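Local coordinates for protein beta-L-arabinobiosidase (PDB 5MQR) that probably acts as a glycoside hydrolase in the breakdown of plant pectin, with beta-L-arabinobiosidase activity, at residues E98-S110 with W116-V128. Residues are numbered along the deposited sequence; the frame is centred on the assembly and turned at random.
Sequences EHVPPSQTFLMTS and WTNPEIVFPPYKV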
loop_
_atom_site.group_PDB
_atom_site.type_symbol
_atom_site.label_atom_id
_atom_site.label_comp_id
_atom_site.label_asym_id
_atom_site.label_seq_id
_atom_site.Cartn_x
_atom_site.Cartn_y
_atom_site.Cartn_z
ATOM N N GLU A 98 -26.480 -4.455 35.070
ATOM C CA GLU A 98 -25.162 -4.116 35.614
ATOM C C GLU A 98 -25.288 -3.847 37.098
ATOM O O GLU A 98 -26.216 -3.142 37.541
ATOM C CB GLU A 98 -24.558 -2.880 34.915
ATOM C CG GLU A 98 -23.091 -2.610 35.255
ATOM C CD GLU A 98 -22.446 -1.550 34.364
ATOM O OE1 GLU A 98 -22.176 -1.831 33.181
ATOM O OE2 GLU A 98 -22.227 -0.423 34.854
ATOM N N HIS A 99 -24.389 -4.486 37.853
ATOM C CA HIS A 99 -24.321 -4.372 39.310
ATOM C C HIS A 99 -25.541 -4.932 40.044
ATOM O O HIS A 99 -25.762 -4.612 41.233
ATOM C CB HIS A 99 -24.070 -2.911 39.736
ATOM C CG HIS A 99 -22.836 -2.305 39.129
ATOM N ND1 HIS A 99 -22.636 -0.944 39.052
ATOM C CD2 HIS A 99 -21.736 -2.879 38.580
ATOM C CE1 HIS A 99 -21.469 -0.705 38.482
ATOM N NE2 HIS A 99 -20.906 -1.862 38.183
ATOM N N VAL A 100 -26.316 -5.773 39.358
ATOM C CA VAL A 100 -27.410 -6.491 39.994
ATOM C C VAL A 100 -27.017 -7.959 39.982
ATOM O O VAL A 100 -26.900 -8.559 38.904
ATOM C CB VAL A 100 -28.775 -6.255 39.303
ATOM C CG1 VAL A 100 -29.883 -7.068 39.991
ATOM C CG2 VAL A 100 -29.107 -4.763 39.317
ATOM N N PRO A 101 -26.799 -8.541 41.174
ATOM C CA PRO A 101 -26.346 -9.932 41.248
ATOM C C PRO A 101 -27.417 -10.924 40.774
ATOM O O PRO A 101 -28.577 -10.536 40.675
ATOM C CB PRO A 101 -26.048 -10.129 42.730
ATOM C CG PRO A 101 -26.891 -9.118 43.439
ATOM C CD PRO A 101 -27.089 -7.969 42.501
ATOM N N PRO A 102 -27.060 -12.172 40.469
ATOM C CA PRO A 102 -25.689 -12.688 40.565
ATOM C C PRO A 102 -24.780 -12.259 39.414
ATOM O O PRO A 102 -25.203 -11.569 38.493
ATOM C CB PRO A 102 -25.882 -14.223 40.612
ATOM C CG PRO A 102 -27.204 -14.467 39.959
ATOM C CD PRO A 102 -28.045 -13.250 40.246
ATOM N N SER A 103 -23.520 -12.653 39.510
ATOM C CA SER A 103 -22.483 -12.152 38.638
ATOM C C SER A 103 -21.372 -13.177 38.612
ATOM O O SER A 103 -21.013 -13.734 39.666
ATOM C CB SER A 103 -21.963 -10.812 39.183
ATOM O OG SER A 103 -21.078 -10.165 38.281
ATOM N N GLN A 104 -20.822 -13.419 37.428
ATOM C CA GLN A 104 -19.770 -14.408 37.263
ATOM C C GLN A 104 -18.950 -14.104 36.041
ATOM O O GLN A 104 -19.313 -13.212 35.272
ATOM C CB GLN A 104 -20.365 -15.802 37.126
ATOM C CG GLN A 104 -21.211 -15.982 35.888
ATOM C CD GLN A 104 -22.154 -17.164 35.974
ATOM O OE1 GLN A 104 -22.392 -17.729 37.041
ATOM N NE2 GLN A 104 -22.702 -17.545 34.827
ATOM N N THR A 105 -17.865 -14.861 35.864
ATOM C CA THR A 105 -16.959 -14.705 34.737
ATOM C C THR A 105 -16.910 -15.993 33.909
ATOM O O THR A 105 -16.774 -17.078 34.460
ATOM C CB THR A 105 -15.557 -14.333 35.258
ATOM O OG1 THR A 105 -15.655 -13.096 35.974
ATOM C CG2 THR A 105 -14.499 -14.215 34.100
ATOM N N PHE A 106 -17.040 -15.833 32.594
ATOM C CA PHE A 106 -17.065 -16.927 31.615
ATOM C C PHE A 106 -15.738 -17.012 30.864
ATOM O O PHE A 106 -15.041 -16.000 30.714
ATOM C CB PHE A 106 -18.144 -16.696 30.572
ATOM C CG PHE A 106 -19.543 -17.015 31.023
ATOM C CD1 PHE A 106 -19.928 -18.333 31.250
ATOM C CD2 PHE A 106 -20.500 -16.015 31.117
ATOM C CE1 PHE A 106 -21.248 -18.641 31.609
ATOM C CE2 PHE A 106 -21.807 -16.310 31.458
ATOM C CZ PHE A 106 -22.189 -17.626 31.706
ATOM N N LEU A 107 -15.408 -18.214 30.397
ATOM C CA LEU A 107 -14.257 -18.451 29.515
ATOM C C LEU A 107 -14.643 -19.289 28.293
ATOM O O LEU A 107 -15.389 -20.282 28.417
ATOM C CB LEU A 107 -13.147 -19.193 30.245
ATOM C CG LEU A 107 -11.822 -19.411 29.514
ATOM C CD1 LEU A 107 -11.043 -18.098 29.435
ATOM C CD2 LEU A 107 -11.009 -20.483 30.205
HETATM N N MSE A 108 -14.079 -18.918 27.146
HETATM C CA MSE A 108 -14.249 -19.621 25.881
HETATM C C MSE A 108 -12.926 -19.680 25.172
HETATM O O MSE A 108 -12.100 -18.774 25.294
HETATM C CB MSE A 108 -15.069 -18.776 24.914
HETATM C CG MSE A 108 -16.486 -18.547 25.345
HETATM SE SE MSE A 108 -17.213 -17.091 24.257
HETATM C CE MSE A 108 -17.867 -18.206 22.777
ATOM N N THR A 109 -12.761 -20.704 24.345
ATOM C CA THR A 109 -11.519 -20.912 23.624
ATOM C C THR A 109 -11.747 -21.280 22.144
ATOM O O THR A 109 -12.829 -21.718 21.784
ATOM C CB THR A 109 -10.617 -21.908 24.383
ATOM O OG1 THR A 109 -9.309 -21.872 23.801
ATOM C CG2 THR A 109 -11.151 -23.322 24.346
ATOM N N SER A 110 -10.734 -21.035 21.303
ATOM C CA SER A 110 -10.788 -21.299 19.852
ATOM C C SER A 110 -9.391 -21.566 19.280
ATOM O O SER A 110 -8.445 -20.867 19.621
ATOM C CB SER A 110 -11.432 -20.101 19.145
ATOM O OG SER A 110 -11.557 -20.276 17.742
ATOM N N TRP A 116 -15.655 -21.416 18.322
ATOM C CA TRP A 116 -15.353 -21.348 19.740
ATOM C C TRP A 116 -16.100 -22.432 20.540
ATOM O O TRP A 116 -17.197 -22.847 20.178
ATOM C CB TRP A 116 -15.772 -19.978 20.278
ATOM C CG TRP A 116 -15.021 -18.856 19.676
ATOM C CD1 TRP A 116 -15.206 -18.312 18.440
ATOM C CD2 TRP A 116 -13.947 -18.140 20.280
ATOM N NE1 TRP A 116 -14.301 -17.298 18.234
ATOM C CE2 TRP A 116 -13.518 -17.168 19.348
ATOM C CE3 TRP A 116 -13.300 -18.228 21.512
ATOM C CZ2 TRP A 116 -12.466 -16.299 19.609
ATOM C CZ3 TRP A 116 -12.278 -17.354 21.783
ATOM C CH2 TRP A 116 -11.862 -16.399 20.837
ATOM N N THR A 117 -15.506 -22.853 21.649
ATOM C CA THR A 117 -16.200 -23.673 22.629
ATOM C C THR A 117 -17.279 -22.829 23.323
ATOM O O THR A 117 -17.272 -21.580 23.252
ATOM C CB THR A 117 -15.233 -24.176 23.710
ATOM O OG1 THR A 117 -14.607 -23.053 24.339
ATOM C CG2 THR A 117 -14.154 -25.090 23.102
ATOM N N ASN A 118 -18.185 -23.511 24.001
ATOM C CA ASN A 118 -19.193 -22.838 24.802
ATOM C C ASN A 118 -18.588 -22.105 26.012
ATOM O O ASN A 118 -17.595 -22.557 26.574
ATOM C CB ASN A 118 -20.272 -23.837 25.260
ATOM C CG ASN A 118 -21.091 -24.393 24.089
ATOM O OD1 ASN A 118 -21.307 -23.730 23.069
ATOM N ND2 ASN A 118 -21.529 -25.616 24.231
ATOM N N PRO A 119 -19.182 -20.948 26.397
ATOM C CA PRO A 119 -18.758 -20.271 27.630
ATOM C C PRO A 119 -18.841 -21.248 28.770
ATOM O O PRO A 119 -19.826 -21.961 28.897
ATOM C CB PRO A 119 -19.790 -19.157 27.831
ATOM C CG PRO A 119 -20.377 -18.939 26.492
ATOM C CD PRO A 119 -20.216 -20.191 25.673
ATOM N N GLU A 120 -17.788 -21.279 29.563
ATOM C CA GLU A 120 -17.659 -22.154 30.697
ATOM C C GLU A 120 -17.474 -21.208 31.886
ATOM O O GLU A 120 -16.668 -20.279 31.798
ATOM C CB GLU A 120 -16.405 -22.999 30.472
ATOM C CG GLU A 120 -16.530 -24.481 30.721
ATOM C CD GLU A 120 -15.177 -25.193 30.645
ATOM O OE1 GLU A 120 -14.451 -24.998 29.642
ATOM O OE2 GLU A 120 -14.841 -25.937 31.595
ATOM N N ILE A 121 -18.188 -21.426 32.990
ATOM C CA ILE A 121 -18.016 -20.572 34.171
ATOM C C ILE A 121 -16.617 -20.814 34.748
ATOM O O ILE A 121 -16.278 -21.944 35.115
ATOM C CB ILE A 121 -19.097 -20.815 35.247
ATOM C CG1 ILE A 121 -20.500 -20.451 34.708
ATOM C CG2 ILE A 121 -18.817 -19.992 36.506
ATOM C CD1 ILE A 121 -21.638 -21.110 35.459
ATOM N N VAL A 122 -15.806 -19.761 34.805
ATOM C CA VAL A 122 -14.405 -19.873 35.242
ATOM C C VAL A 122 -14.209 -19.260 36.641
ATOM O O VAL A 122 -13.403 -19.752 37.409
ATOM C CB VAL A 122 -13.428 -19.340 34.156
ATOM C CG1 VAL A 122 -13.534 -17.830 33.961
ATOM C CG2 VAL A 122 -12.002 -19.751 34.459
ATOM N N PHE A 123 -14.963 -18.212 36.967
ATOM C CA PHE A 123 -15.129 -17.767 38.354
ATOM C C PHE A 123 -16.636 -17.649 38.640
ATOM O O PHE A 123 -17.312 -16.876 37.979
ATOM C CB PHE A 123 -14.407 -16.451 38.597
ATOM C CG PHE A 123 -12.912 -16.536 38.395
ATOM C CD1 PHE A 123 -12.137 -17.330 39.217
ATOM C CD2 PHE A 123 -12.284 -15.837 37.374
ATOM C CE1 PHE A 123 -10.775 -17.424 39.050
ATOM C CE2 PHE A 123 -10.910 -15.928 37.198
ATOM C CZ PHE A 123 -10.159 -16.724 38.044
ATOM N N PRO A 124 -17.166 -18.447 39.595
ATOM C CA PRO A 124 -18.597 -18.512 39.820
ATOM C C PRO A 124 -19.102 -17.436 40.799
ATOM O O PRO A 124 -18.288 -16.740 41.416
ATOM C CB PRO A 124 -18.770 -19.917 40.443
ATOM C CG PRO A 124 -17.539 -20.133 41.225
ATOM C CD PRO A 124 -16.446 -19.353 40.524
ATOM N N PRO A 125 -20.439 -17.319 40.955
ATOM C CA PRO A 125 -21.033 -16.432 41.969
ATOM C C PRO A 125 -20.431 -16.658 43.358
ATOM O O PRO A 125 -20.193 -17.812 43.748
ATOM C CB PRO A 125 -22.508 -16.836 41.961
ATOM C CG PRO A 125 -22.747 -17.366 40.586
ATOM C CD PRO A 125 -21.472 -18.048 40.195
ATOM N N TYR A 126 -20.191 -15.563 44.073
ATOM C CA TYR A 126 -19.517 -15.585 45.371
ATOM C C TYR A 126 -20.395 -14.912 46.410
ATOM O O TYR A 126 -20.961 -13.864 46.156
ATOM C CB TYR A 126 -18.182 -14.854 45.254
ATOM C CG TYR A 126 -17.283 -14.926 46.471
ATOM C CD1 TYR A 126 -17.504 -14.096 47.588
ATOM C CD2 TYR A 126 -16.182 -15.808 46.506
ATOM C CE1 TYR A 126 -16.684 -14.167 48.712
ATOM C CE2 TYR A 126 -15.348 -15.873 47.623
ATOM C CZ TYR A 126 -15.608 -15.057 48.728
ATOM O OH TYR A 126 -14.796 -15.097 49.823
ATOM N N LYS A 127 -20.486 -15.511 47.590
ATOM C CA LYS A 127 -21.284 -14.963 48.689
ATOM C C LYS A 127 -20.594 -13.831 49.400
ATOM O O LYS A 127 -19.540 -14.026 49.970
ATOM C CB LYS A 127 -21.607 -16.047 49.719
ATOM C CG LYS A 127 -22.804 -16.878 49.308
ATOM C CD LYS A 127 -22.852 -18.293 49.916
ATOM C CE LYS A 127 -23.233 -19.317 48.825
ATOM N NZ LYS A 127 -24.000 -20.478 49.364
ATOM N N VAL A 128 -21.207 -12.654 49.376
ATOM C CA VAL A 128 -20.794 -11.551 50.245
ATOM C C VAL A 128 -21.141 -12.005 51.664
ATOM O O VAL A 128 -22.254 -12.503 51.871
ATOM C CB VAL A 128 -21.554 -10.247 49.932
ATOM C CG1 VAL A 128 -21.112 -9.127 50.868
ATOM C CG2 VAL A 128 -21.360 -9.849 48.479
HETATM O O HOH W 1 -20.502 -13.153 42.435
HETATM O O HOH W 2 -14.997 -23.152 26.902
#
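The outer beta hairpin of a four-stranded propeller blade pairs Thr-105, Phe-106 and Leu-107 with residues 120-123, and a classic bulge interrupts the ladder. Thr-105 O accepts two backbone bonds, from Val-122 N at 2.9 Å in its carbonyl plane and from Phe-123 N at a tilt, while Thr-105 N-H points almost straight at Phe-123 O (N-H...O angle 176°). Beyond the bulge, Leu-107 and Glu-120 exchange N-H...O bonds. Toward the turn Thr-109 N is held by a side chain instead: Thr-117 OG1, turned back between its own N and carbonyl carbon (chi1 58°), accepts it at 3.0 Å, while Thr-117 N returns a bond to Thr-109 O. Ser-110 CB sits over the face of the Trp-116 indole, 3.5 Å from the six-membered ring centroid, and Met-108 CE (selenomethionine) reaches Trp-116 CB at 3.7 Å. Shortening Trp-116 to alanine is likely to leave Ser-110 CB without its aromatic partner and open a gap beside the strand. Phe-106 CD1 lies 3.5 Å from Pro-119 CB, and Phe-106 CE1 meets Ile-121 CG1 on the same sheet face. Strand 86-94 flanks 104-110 on the side away from edge strand 120-123; Leu-107 and Phe-123 pack against strands 148-157 and 186-192 of the next sheet.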